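Local coordinates for putative lipoprotein YerB (Bacillus subtilis, PDB 2PSB) that is of unknown function but, as a putative lipoprotein of the cell membrane, interacts with the protein PcrA, an association not essential for viability or for repair of UV-induced lesions, at residues P17-K22 with F71-P76; Q112-S115 with D119-N122; D269-N274 with V278-G283. All blocks are in the same frame, centred on the assembly; numbering follows the deposited sequence.

Contact 1: P17-K22 with F71-P76; sequences PLTGLK and FQSQMP
L18 and Q72 bring the two backbones nearest, their CA atoms 7.1 Å apart, too far for direct pairing of main chains; neither 17-22 nor the turn 72-76, which follows strand 65-71, is regular structure here. One ordered water spans the gap instead. It accepts from L18 N at 3.0 Å and donates to Q72 OE1 at 2.6 Å, so the amide oxygen reaches a loop N-H at second hand. Q72 puts its CG anti to the backbone N (chi1 -168°) and then bends at chi2, turning the amide toward P17, whose CD lies 3.2 Å from Q72 OE1. A glutamine suits this buried place because its amide accepts and donates at once, NE2 donating to V27 O. The contact thus seats the N-terminal loop of the DUF3048 N-terminal region against the strand-to-strand turn, before the chain enters strand 33-37. L18 adds an apolar touch, its CD1 resting on Q72 CB at 3.9 Å with the two side chains nearly at right angles. Next along, T19 CG2 faces S73 CB at 4.3 Å, methyl against methylene, while S73 OG is hydrogen-bonded to D53 OD1.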
ATOM      1  N   PRO A  17     -15.679   2.558  -3.464  1.00 31.97           N
ATOM      2  CA  PRO A  17     -15.426   2.511  -2.019  1.00 30.97           C
ATOM      3  C   PRO A  17     -14.088   3.089  -1.566  1.00 30.44           C
ATOM      4  O   PRO A  17     -14.017   3.864  -0.619  1.00 25.40           O
ATOM      5  CB  PRO A  17     -15.502   1.014  -1.696  1.00 30.50           C
ATOM      6  CG  PRO A  17     -16.254   0.421  -2.843  1.00 29.78           C
ATOM      7  CD  PRO A  17     -15.786   1.199  -4.013  1.00 30.83           C
ATOM      8  N   LEU A  18     -13.026   2.700  -2.254  1.00 31.65           N
ATOM      9  CA  LEU A  18     -11.693   3.122  -1.868  1.00 32.49           C
ATOM     10  C   LEU A  18     -11.127   4.356  -2.547  1.00 32.46           C
ATOM     11  O   LEU A  18     -10.008   4.772  -2.243  1.00 32.91           O
ATOM     12  CB  LEU A  18     -10.747   1.933  -2.036  1.00 32.86           C
ATOM     13  CG  LEU A  18     -11.284   0.671  -1.336  1.00 34.27           C
ATOM     14  CD1 LEU A  18     -10.207  -0.397  -1.307  1.00 36.51           C
ATOM     15  CD2 LEU A  18     -11.742   1.009   0.094  1.00 32.33           C
ATOM     16  N   THR A  19     -11.903   4.964  -3.436  1.00 33.88           N
ATOM     17  CA  THR A  19     -11.434   6.151  -4.135  1.00 35.48           C
ATOM     18  C   THR A  19     -12.423   7.313  -4.058  1.00 35.91           C
ATOM     19  O   THR A  19     -12.032   8.483  -4.117  1.00 36.44           O
ATOM     20  CB  THR A  19     -11.158   5.835  -5.603  1.00 35.63           C
ATOM     21  OG1 THR A  19     -10.392   6.894  -6.178  1.00 41.35           O
ATOM     22  CG2 THR A  19     -12.459   5.704  -6.359  1.00 35.18           C
ATOM     23  N   GLY A  20     -13.707   6.990  -3.937  1.00 35.01           N
ATOM     24  CA  GLY A  20     -14.709   8.034  -3.859  1.00 36.81           C
ATOM     25  C   GLY A  20     -15.085   8.590  -5.219  1.00 37.39           C
ATOM     26  O   GLY A  20     -15.921   9.488  -5.316  1.00 38.65           O
ATOM     27  N   LEU A  21     -14.453   8.064  -6.265  1.00 38.07           N
ATOM     28  CA  LEU A  21     -14.723   8.480  -7.636  1.00 39.22           C
ATOM     29  C   LEU A  21     -15.843   7.614  -8.195  1.00 41.66           C
ATOM     30  O   LEU A  21     -15.996   6.455  -7.807  1.00 40.48           O
ATOM     31  CB  LEU A  21     -13.472   8.316  -8.505  1.00 38.08           C
ATOM     32  CG  LEU A  21     -12.421   9.431  -8.611  1.00 37.41           C
ATOM     33  CD1 LEU A  21     -12.530  10.423  -7.485  1.00 34.83           C
ATOM     34  CD2 LEU A  21     -11.045   8.788  -8.630  1.00 38.31           C
ATOM     35  N   LYS A  22     -16.625   8.177  -9.108  1.00 45.31           N
ATOM     36  CA  LYS A  22     -17.735   7.447  -9.705  1.00 47.54           C
ATOM     37  C   LYS A  22     -17.236   6.283 -10.558  1.00 48.67           C
ATOM     38  O   LYS A  22     -16.168   6.358 -11.165  1.00 48.44           O
ATOM     39  CB  LYS A  22     -18.591   8.393 -10.561  1.00 49.04           C
ATOM     40  CG  LYS A  22     -19.123   9.621  -9.811  1.00 50.81           C
ATOM     41  CD  LYS A  22     -20.149  10.389 -10.647  1.00 52.36           C
ATOM     42  CE  LYS A  22     -20.530  11.730 -10.017  1.00 53.63           C
ATOM     43  NZ  LYS A  22     -21.247  11.608  -8.713  1.00 55.70           N
ATOM     44  N   PHE A  71      -6.026  -2.838  -4.706  1.00 21.97           N
ATOM     45  CA  PHE A  71      -6.797  -2.582  -5.921  1.00 19.71           C
ATOM     46  C   PHE A  71      -8.259  -2.944  -5.697  1.00 20.44           C
ATOM     47  O   PHE A  71      -8.570  -3.930  -5.024  1.00 25.79           O
ATOM     48  CB  PHE A  71      -6.282  -3.425  -7.090  1.00 19.42           C
ATOM     49  CG  PHE A  71      -4.808  -3.318  -7.330  1.00 20.13           C
ATOM     50  CD1 PHE A  71      -3.910  -4.042  -6.550  1.00 22.47           C
ATOM     51  CD2 PHE A  71      -4.316  -2.502  -8.339  1.00 22.56           C
ATOM     52  CE1 PHE A  71      -2.551  -3.959  -6.782  1.00 18.33           C
ATOM     53  CE2 PHE A  71      -2.961  -2.412  -8.583  1.00 19.01           C
ATOM     54  CZ  PHE A  71      -2.073  -3.136  -7.806  1.00 21.97           C
ATOM     55  N   GLN A  72      -9.150  -2.144  -6.271  1.00 22.49           N
ATOM     56  CA  GLN A  72     -10.585  -2.377  -6.164  1.00 23.42           C
ATOM     57  C   GLN A  72     -11.297  -1.700  -7.328  1.00 25.91           C
ATOM     58  O   GLN A  72     -11.986  -2.367  -8.095  1.00 27.76           O
ATOM     59  CB  GLN A  72     -11.117  -1.838  -4.838  1.00 25.14           C
ATOM     60  CG  GLN A  72     -12.531  -2.278  -4.480  1.00 26.37           C
ATOM     61  CD  GLN A  72     -13.599  -1.703  -5.400  1.00 32.51           C
ATOM     62  OE1 GLN A  72     -13.607  -0.507  -5.698  1.00 33.39           O
ATOM     63  NE2 GLN A  72     -14.522  -2.550  -5.834  1.00 31.50           N
ATOM     64  N   SER A  73     -11.120  -0.385  -7.471  1.00 26.76           N
ATOM     65  CA  SER A  73     -11.779   0.358  -8.553  1.00 28.35           C
ATOM     66  C   SER A  73     -11.091   0.151  -9.889  1.00 30.13           C
ATOM     67  O   SER A  73     -11.659   0.449 -10.940  1.00 30.76           O
ATOM     68  CB  SER A  73     -11.788   1.857  -8.266  1.00 25.57           C
ATOM     69  OG  SER A  73     -10.557   2.426  -8.678  1.00 21.07           O
ATOM     70  N   GLN A  74      -9.852  -0.320  -9.840  1.00 33.03           N
ATOM     71  CA  GLN A  74      -9.068  -0.561 -11.044  1.00 37.58           C
ATOM     72  C   GLN A  74      -8.193  -1.776 -10.839  1.00 40.25           C
ATOM     73  O   GLN A  74      -7.384  -1.817  -9.913  1.00 42.24           O
ATOM     74  CB  GLN A  74      -8.155   0.623 -11.370  1.00 38.91           C
ATOM     75  CG  GLN A  74      -8.847   1.871 -11.862  1.00 40.83           C
ATOM     76  CD  GLN A  74      -7.849   2.898 -12.358  1.00 43.76           C
ATOM     77  OE1 GLN A  74      -6.934   3.294 -11.633  1.00 44.49           O
ATOM     78  NE2 GLN A  74      -8.013   3.331 -13.602  1.00 44.70           N
HETATM   79  N   MSE A  75      -8.351  -2.767 -11.708  1.00 42.85           N
HETATM   80  CA  MSE A  75      -7.555  -3.977 -11.611  1.00 45.06           C
HETATM   81  C   MSE A  75      -6.375  -3.845 -12.557  1.00 44.48           C
HETATM   82  O   MSE A  75      -6.515  -3.329 -13.663  1.00 44.80           O
HETATM   83  CB  MSE A  75      -8.396  -5.203 -11.974  1.00 48.89           C
HETATM   84  CG  MSE A  75      -9.422  -5.586 -10.925  1.00 53.63           C
HETATM   85 SE   MSE A  75      -8.647  -5.920  -9.175  1.00 63.36          SE
HETATM   86  CE  MSE A  75      -9.924  -4.988  -8.078  1.00 59.20           C
ATOM     87  N   PRO A  76      -5.191  -4.296 -12.127  1.00 43.48           N
ATOM     88  CA  PRO A  76      -4.005  -4.201 -12.976  1.00 44.69           C
ATOM     89  C   PRO A  76      -3.805  -5.401 -13.894  1.00 45.61           C
ATOM     90  O   PRO A  76      -4.359  -6.476 -13.660  1.00 47.60           O
ATOM     91  CB  PRO A  76      -2.882  -4.080 -11.957  1.00 43.27           C
ATOM     92  CG  PRO A  76      -3.334  -5.025 -10.895  1.00 41.84           C
ATOM     93  CD  PRO A  76      -4.817  -4.711 -10.761  1.00 42.71           C
TER
HETATM   94  O   HOH W   1     -12.396   1.647  -4.953  1.00 26.29           O

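Contact 2: Q112-S115 with D119-N122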
ATOM      1  N   GLN A 112      -0.051 -16.944  11.062  1.00 47.05           N
ATOM      2  CA  GLN A 112      -1.217 -16.081  10.983  1.00 46.60           C
ATOM      3  C   GLN A 112      -2.127 -16.513   9.841  1.00 44.79           C
ATOM      4  O   GLN A 112      -3.310 -16.784  10.042  1.00 45.83           O
ATOM      5  CB  GLN A 112      -0.757 -14.634  10.785  1.00 48.95           C
ATOM      6  CG  GLN A 112      -1.595 -13.601  11.510  1.00 52.64           C
ATOM      7  CD  GLN A 112      -0.854 -12.289  11.687  1.00 54.69           C
ATOM      8  OE1 GLN A 112      -0.541 -11.600  10.711  1.00 54.29           O
ATOM      9  NE2 GLN A 112      -0.564 -11.938  12.940  1.00 55.00           N
ATOM     10  N   LEU A 113      -1.566 -16.589   8.642  1.00 43.31           N
ATOM     11  CA  LEU A 113      -2.325 -16.976   7.464  1.00 42.39           C
ATOM     12  C   LEU A 113      -2.720 -18.455   7.445  1.00 42.96           C
ATOM     13  O   LEU A 113      -3.748 -18.820   6.871  1.00 42.87           O
ATOM     14  CB  LEU A 113      -1.531 -16.624   6.210  1.00 40.61           C
ATOM     15  CG  LEU A 113      -1.372 -15.111   6.003  1.00 40.46           C
ATOM     16  CD1 LEU A 113      -0.336 -14.837   4.925  1.00 34.07           C
ATOM     17  CD2 LEU A 113      -2.724 -14.499   5.637  1.00 38.34           C
ATOM     18  N   GLU A 114      -1.912 -19.308   8.061  1.00 43.17           N
ATOM     19  CA  GLU A 114      -2.238 -20.725   8.097  1.00 43.62           C
ATOM     20  C   GLU A 114      -3.305 -20.960   9.164  1.00 43.10           C
ATOM     21  O   GLU A 114      -3.927 -22.013   9.213  1.00 45.16           O
ATOM     22  CB  GLU A 114      -0.982 -21.556   8.369  1.00 44.62           C
ATOM     23  CG  GLU A 114       0.067 -21.414   7.271  1.00 45.74           C
ATOM     24  CD  GLU A 114       1.168 -22.465   7.341  1.00 45.98           C
ATOM     25  OE1 GLU A 114       1.758 -22.670   8.424  1.00 45.35           O
ATOM     26  OE2 GLU A 114       1.453 -23.079   6.294  1.00 43.27           O
ATOM     27  N   SER A 115      -3.525 -19.952   9.998  1.00 42.68           N
ATOM     28  CA  SER A 115      -4.531 -20.011  11.050  1.00 43.46           C
ATOM     29  C   SER A 115      -5.853 -19.463  10.533  1.00 42.43           C
ATOM     30  O   SER A 115      -6.799 -19.298  11.297  1.00 41.89           O
ATOM     31  CB  SER A 115      -4.089 -19.196  12.269  1.00 46.22           C
ATOM     32  OG  SER A 115      -2.942 -19.766  12.878  1.00 47.63           O
ATOM     33  N   ASP A 119      -7.869 -15.011   2.976  1.00 38.39           N
ATOM     34  CA  ASP A 119      -7.778 -15.769   1.734  1.00 38.14           C
ATOM     35  C   ASP A 119      -6.512 -15.276   1.054  1.00 38.51           C
ATOM     36  O   ASP A 119      -6.453 -14.121   0.624  1.00 36.12           O
ATOM     37  CB  ASP A 119      -8.977 -15.493   0.819  1.00 39.46           C
ATOM     38  CG  ASP A 119     -10.284 -16.002   1.391  1.00 41.97           C
ATOM     39  OD1 ASP A 119     -10.293 -17.135   1.926  1.00 42.01           O
ATOM     40  OD2 ASP A 119     -11.299 -15.274   1.295  1.00 40.79           O
ATOM     41  N   TYR A 120      -5.505 -16.139   0.955  1.00 36.77           N
ATOM     42  CA  TYR A 120      -4.246 -15.736   0.343  1.00 36.57           C
ATOM     43  C   TYR A 120      -3.807 -16.516  -0.885  1.00 35.46           C
ATOM     44  O   TYR A 120      -4.365 -17.561  -1.230  1.00 36.18           O
ATOM     45  CB  TYR A 120      -3.115 -15.772   1.375  1.00 37.43           C
ATOM     46  CG  TYR A 120      -2.807 -17.138   1.963  1.00 38.46           C
ATOM     47  CD1 TYR A 120      -3.650 -17.721   2.913  1.00 39.64           C
ATOM     48  CD2 TYR A 120      -1.638 -17.823   1.615  1.00 35.93           C
ATOM     49  CE1 TYR A 120      -3.330 -18.949   3.508  1.00 39.65           C
ATOM     50  CE2 TYR A 120      -1.312 -19.046   2.201  1.00 37.25           C
ATOM     51  CZ  TYR A 120      -2.159 -19.602   3.150  1.00 38.22           C
ATOM     52  OH  TYR A 120      -1.822 -20.789   3.769  1.00 39.66           O
HETATM   53  N   MSE A 121      -2.795 -15.967  -1.541  1.00 33.35           N
HETATM   54  CA  MSE A 121      -2.190 -16.549  -2.728  1.00 32.73           C
HETATM   55  C   MSE A 121      -0.686 -16.390  -2.508  1.00 32.51           C
HETATM   56  O   MSE A 121      -0.161 -15.272  -2.511  1.00 31.59           O
HETATM   57  CB  MSE A 121      -2.620 -15.781  -3.974  1.00 34.94           C
HETATM   58  CG  MSE A 121      -2.157 -16.407  -5.261  1.00 37.77           C
HETATM   59 SE   MSE A 121      -2.407 -15.218  -6.724  1.00 43.04          SE
HETATM   60  CE  MSE A 121      -4.335 -15.222  -6.688  1.00 46.19           C
ATOM     61  N   ASN A 122      -0.007 -17.513  -2.305  1.00 32.11           N
ATOM     62  CA  ASN A 122       1.425 -17.518  -2.047  1.00 33.14           C
ATOM     63  C   ASN A 122       2.206 -17.867  -3.303  1.00 34.72           C
ATOM     64  O   ASN A 122       2.005 -18.929  -3.910  1.00 34.77           O
ATOM     65  CB  ASN A 122       1.753 -18.527  -0.940  1.00 33.08           C
ATOM     66  CG  ASN A 122       3.087 -18.251  -0.270  1.00 33.77           C
ATOM     67  OD1 ASN A 122       4.027 -17.763  -0.899  1.00 31.07           O
ATOM     68  ND2 ASN A 122       3.180 -18.582   1.012  1.00 35.78           N
TER
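L113, in the last turn of helix 107-114, faces Y120 on the strand that follows, their CA atoms 7.5 Å apart. Its CB sits over one face of the phenol ring, 4.2 Å from the centroid and 18° off the ring normal, a CH-pi contact displaced toward the CD1-CE1 side of the rim. The carbonyl oxygen of the same residue approaches Y120 CE1 at 3.4 Å. Beyond CB the leucine branches serve the interior, meeting F100 and H102 of strand 99-102 and V90 of helix 87-94, a place that a branched apolar chain fills well. E114 comes next, at the surface, where a charged residue is at home; its methylene CG lies 4.0 Å from Y120 OH, while the carboxylate turns away from the ring. At S115 the chain leaves the helix, its N still bonded to Q112 O at 3.2 Å.

The ring reaches the helix because Y120 CG stands between the backbone N and the carbonyl carbon (chi1 63°). A serine here would probably leave L113 CB without its aromatic face and open a gap between helix end and strand. Tyrosine suits this half-buried seam, its flat ring lying against the helix. Strand 99-102, helix 107-114 and strand 120-122, the strands parallel and paired side by side, make a beta-alpha-beta unit, and this is the packing of its helix on the second strand.

Contact 3: D269-N274 with V278-G283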
ATOM      1  N   ASP A 269      -3.967  12.647  14.452  1.00 39.08           N
ATOM      2  CA  ASP A 269      -3.759  11.425  15.204  1.00 40.18           C
ATOM      3  C   ASP A 269      -4.368  10.371  14.303  1.00 39.67           C
ATOM      4  O   ASP A 269      -4.749  10.658  13.168  1.00 38.82           O
ATOM      5  CB  ASP A 269      -4.512  11.461  16.536  1.00 42.38           C
ATOM      6  CG  ASP A 269      -3.897  12.432  17.527  1.00 44.11           C
ATOM      7  OD1 ASP A 269      -2.751  12.190  17.959  1.00 45.90           O
ATOM      8  OD2 ASP A 269      -4.557  13.434  17.862  1.00 43.63           O
ATOM      9  N   TRP A 270      -4.446   9.149  14.807  1.00 40.22           N
ATOM     10  CA  TRP A 270      -5.036   8.052  14.058  1.00 39.60           C
ATOM     11  C   TRP A 270      -5.419   6.932  15.013  1.00 40.16           C
ATOM     12  O   TRP A 270      -4.707   6.643  15.977  1.00 41.66           O
ATOM     13  CB  TRP A 270      -4.069   7.516  12.994  1.00 36.85           C
ATOM     14  CG  TRP A 270      -2.830   6.877  13.544  1.00 35.50           C
ATOM     15  CD1 TRP A 270      -1.620   7.478  13.758  1.00 34.41           C
ATOM     16  CD2 TRP A 270      -2.688   5.524  13.993  1.00 34.47           C
ATOM     17  NE1 TRP A 270      -0.741   6.586  14.317  1.00 34.41           N
ATOM     18  CE2 TRP A 270      -1.371   5.380  14.475  1.00 34.04           C
ATOM     19  CE3 TRP A 270      -3.549   4.419  14.041  1.00 33.25           C
ATOM     20  CZ2 TRP A 270      -0.890   4.172  15.000  1.00 34.47           C
ATOM     21  CZ3 TRP A 270      -3.068   3.216  14.562  1.00 30.35           C
ATOM     22  CH2 TRP A 270      -1.755   3.107  15.037  1.00 32.01           C
ATOM     23  N   LYS A 271      -6.567   6.327  14.749  1.00 40.51           N
ATOM     24  CA  LYS A 271      -7.051   5.221  15.552  1.00 40.70           C
ATOM     25  C   LYS A 271      -7.354   4.112  14.562  1.00 40.29           C
ATOM     26  O   LYS A 271      -7.493   4.363  13.357  1.00 37.07           O
ATOM     27  CB  LYS A 271      -8.355   5.578  16.273  1.00 42.99           C
ATOM     28  CG  LYS A 271      -8.251   6.537  17.455  1.00 45.81           C
ATOM     29  CD  LYS A 271      -9.655   6.800  18.020  1.00 47.11           C
ATOM     30  CE  LYS A 271      -9.679   7.922  19.068  1.00 49.24           C
ATOM     31  NZ  LYS A 271      -8.997   7.564  20.341  1.00 48.57           N
ATOM     32  N   GLN A 272      -7.445   2.886  15.064  1.00 39.05           N
ATOM     33  CA  GLN A 272      -7.785   1.777  14.206  1.00 38.19           C
ATOM     34  C   GLN A 272      -9.277   1.594  14.382  1.00 38.42           C
ATOM     35  O   GLN A 272      -9.764   1.525  15.504  1.00 40.14           O
ATOM     36  CB  GLN A 272      -7.074   0.498  14.626  1.00 38.94           C
ATOM     37  CG  GLN A 272      -7.221  -0.614  13.596  1.00 41.56           C
ATOM     38  CD  GLN A 272      -6.700  -1.951  14.085  1.00 43.61           C
ATOM     39  OE1 GLN A 272      -7.432  -2.736  14.686  1.00 43.90           O
ATOM     40  NE2 GLN A 272      -5.424  -2.209  13.842  1.00 43.45           N
ATOM     41  N   VAL A 273     -10.001   1.546  13.272  1.00 37.11           N
ATOM     42  CA  VAL A 273     -11.441   1.345  13.299  1.00 35.36           C
ATOM     43  C   VAL A 273     -11.748   0.243  12.297  1.00 34.47           C
ATOM     44  O   VAL A 273     -11.608   0.425  11.089  1.00 34.92           O
ATOM     45  CB  VAL A 273     -12.194   2.623  12.907  1.00 34.56           C
ATOM     46  CG1 VAL A 273     -13.682   2.417  13.090  1.00 32.78           C
ATOM     47  CG2 VAL A 273     -11.716   3.788  13.751  1.00 33.00           C
ATOM     48  N   ASN A 274     -12.127  -0.915  12.819  1.00 34.52           N
ATOM     49  CA  ASN A 274     -12.435  -2.070  11.993  1.00 33.89           C
ATOM     50  C   ASN A 274     -11.317  -2.443  11.024  1.00 32.63           C
ATOM     51  O   ASN A 274     -11.555  -2.583   9.827  1.00 31.37           O
ATOM     52  CB  ASN A 274     -13.733  -1.834  11.225  1.00 34.81           C
ATOM     53  CG  ASN A 274     -14.920  -1.655  12.147  1.00 38.15           C
ATOM     54  OD1 ASN A 274     -15.083  -2.402  13.114  1.00 36.72           O
ATOM     55  ND2 ASN A 274     -15.763  -0.670  11.849  1.00 35.75           N
ATOM     56  N   VAL A 278      -7.507   5.052  10.764  1.00 33.15           N
ATOM     57  CA  VAL A 278      -8.316   6.230  10.513  1.00 30.72           C
ATOM     58  C   VAL A 278      -7.741   7.509  11.089  1.00 29.64           C
ATOM     59  O   VAL A 278      -7.489   7.591  12.281  1.00 31.59           O
ATOM     60  CB  VAL A 278      -9.735   6.043  11.096  1.00 29.64           C
ATOM     61  CG1 VAL A 278     -10.640   7.177  10.653  1.00 31.16           C
ATOM     62  CG2 VAL A 278     -10.290   4.696  10.684  1.00 27.03           C
ATOM     63  N   PRO A 279      -7.528   8.530  10.241  1.00 29.22           N
ATOM     64  CA  PRO A 279      -6.988   9.805  10.731  1.00 28.51           C
ATOM     65  C   PRO A 279      -8.117  10.508  11.497  1.00 29.45           C
ATOM     66  O   PRO A 279      -9.230  10.640  10.985  1.00 27.96           O
ATOM     67  CB  PRO A 279      -6.611  10.539   9.446  1.00 25.83           C
ATOM     68  CG  PRO A 279      -7.660  10.030   8.457  1.00 24.87           C
ATOM     69  CD  PRO A 279      -7.742   8.560   8.780  1.00 27.32           C
ATOM     70  N   VAL A 280      -7.850  10.927  12.727  1.00 30.85           N
ATOM     71  CA  VAL A 280      -8.883  11.586  13.517  1.00 33.17           C
ATOM     72  C   VAL A 280      -8.328  12.820  14.204  1.00 35.13           C
ATOM     73  O   VAL A 280      -7.231  12.795  14.750  1.00 37.12           O
ATOM     74  CB  VAL A 280      -9.467  10.643  14.590  1.00 32.26           C
ATOM     75  CG1 VAL A 280     -10.103   9.421  13.922  1.00 30.49           C
ATOM     76  CG2 VAL A 280      -8.378  10.210  15.546  1.00 31.53           C
ATOM     77  N   LYS A 281      -9.093  13.900  14.174  1.00 35.95           N
ATOM     78  CA  LYS A 281      -8.657  15.131  14.795  1.00 36.69           C
ATOM     79  C   LYS A 281      -9.815  15.862  15.450  1.00 36.26           C
ATOM     80  O   LYS A 281     -10.862  16.071  14.840  1.00 36.28           O
ATOM     81  CB  LYS A 281      -7.968  16.028  13.758  1.00 39.40           C
ATOM     82  CG  LYS A 281      -7.021  17.051  14.384  1.00 42.06           C
ATOM     83  CD  LYS A 281      -6.142  16.379  15.440  1.00 43.95           C
ATOM     84  CE  LYS A 281      -5.236  17.367  16.155  1.00 46.83           C
ATOM     85  NZ  LYS A 281      -4.650  16.781  17.392  1.00 47.01           N
ATOM     86  N   ASP A 282      -9.601  16.242  16.706  1.00 38.28           N
ATOM     87  CA  ASP A 282     -10.580  16.954  17.518  1.00 38.96           C
ATOM     88  C   ASP A 282     -11.836  16.140  17.699  1.00 39.30           C
ATOM     89  O   ASP A 282     -12.943  16.665  17.683  1.00 40.77           O
ATOM     90  CB  ASP A 282     -10.918  18.312  16.900  1.00 40.04           C
ATOM     91  CG  ASP A 282      -9.690  19.167  16.676  1.00 41.43           C
ATOM     92  OD1 ASP A 282      -8.721  19.037  17.455  1.00 39.82           O
ATOM     93  OD2 ASP A 282      -9.694  19.967  15.717  1.00 43.66           O
ATOM     94  N   GLY A 283     -11.658  14.839  17.859  1.00 40.66           N
ATOM     95  CA  GLY A 283     -12.804  13.980  18.067  1.00 40.94           C
ATOM     96  C   GLY A 283     -13.586  13.588  16.830  1.00 40.55           C
ATOM     97  O   GLY A 283     -14.713  13.100  16.939  1.00 42.10           O
TER
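D269 and V280 pair at one end of a beta hairpin whose arms, strands 264-273 and 276-281, run antiparallel in the DUF3048 C-terminal region; over the short stretches 269-273 and 278-281 the strand directions make an angle of 131°, a marked twist. Four backbone hydrogen bonds join 269-274 to 278-283. In the first hydrogen-bonded pair D269 N donates to V280 O, and V280 N to D269 O at 3.1 Å. In the second, K271 N donates to V278 O, and V278 N returns a 2.7 Å bond to K271 O.

Between them W270 and P279 form a non-hydrogen-bonded pair, a site where proline is tolerated, since the N-H it lacks would point away from the partner arm and no bond across the hairpin is lost. Their CA atoms come within 4.2 Å, and weaker CA-H...O contacts add to the pairing: P279 CA to D269 O, and W270 CA to V278 O at 3.1 Å. Both side chains turn to the face that meets F232 of strand 230-240, where W270 also hydrogen-bonds through NE1 to E235 O.

The apolar contacts are mainly those of valines, whose branching at CB suits extended strands. V273 CG2 packs on V278 CG2 at 3.5 Å, and W285 adjoins both residues as well as V280. On the face carrying D269, K271 and V280, K271 CG touches V280 CG2, the two side chains crossing at about a right angle.

Charge pairing comes at the edge. K281 bends at chi2 (46°) and brings its ammonium back toward the neighbouring arm, where NZ forms a salt bridge with D269 OD2, its hydrogen bond weak at 3.4 Å.

From the N terminus, contact 1 comes first: it closes a loop of 48 residues, within which strands 33-37, 54-59 and 65-71 are laid down, and sets the entering chain against the turn after the last of them. Contact 2 then closes a short helix-to-strand connection in the same N-terminal region. Contact 3, much later in the chain and in the C-terminal region, closes the turn of a hairpin, again with three residues between its segments. The three follow in series, none nested in or crossing another, and none touches the next: contacts 1 and 2 have centres about 24 Å apart, contacts 2 and 3 about 28 Å. Strand 293-298, pairing with both 54-59 and 230-240, links the two regions.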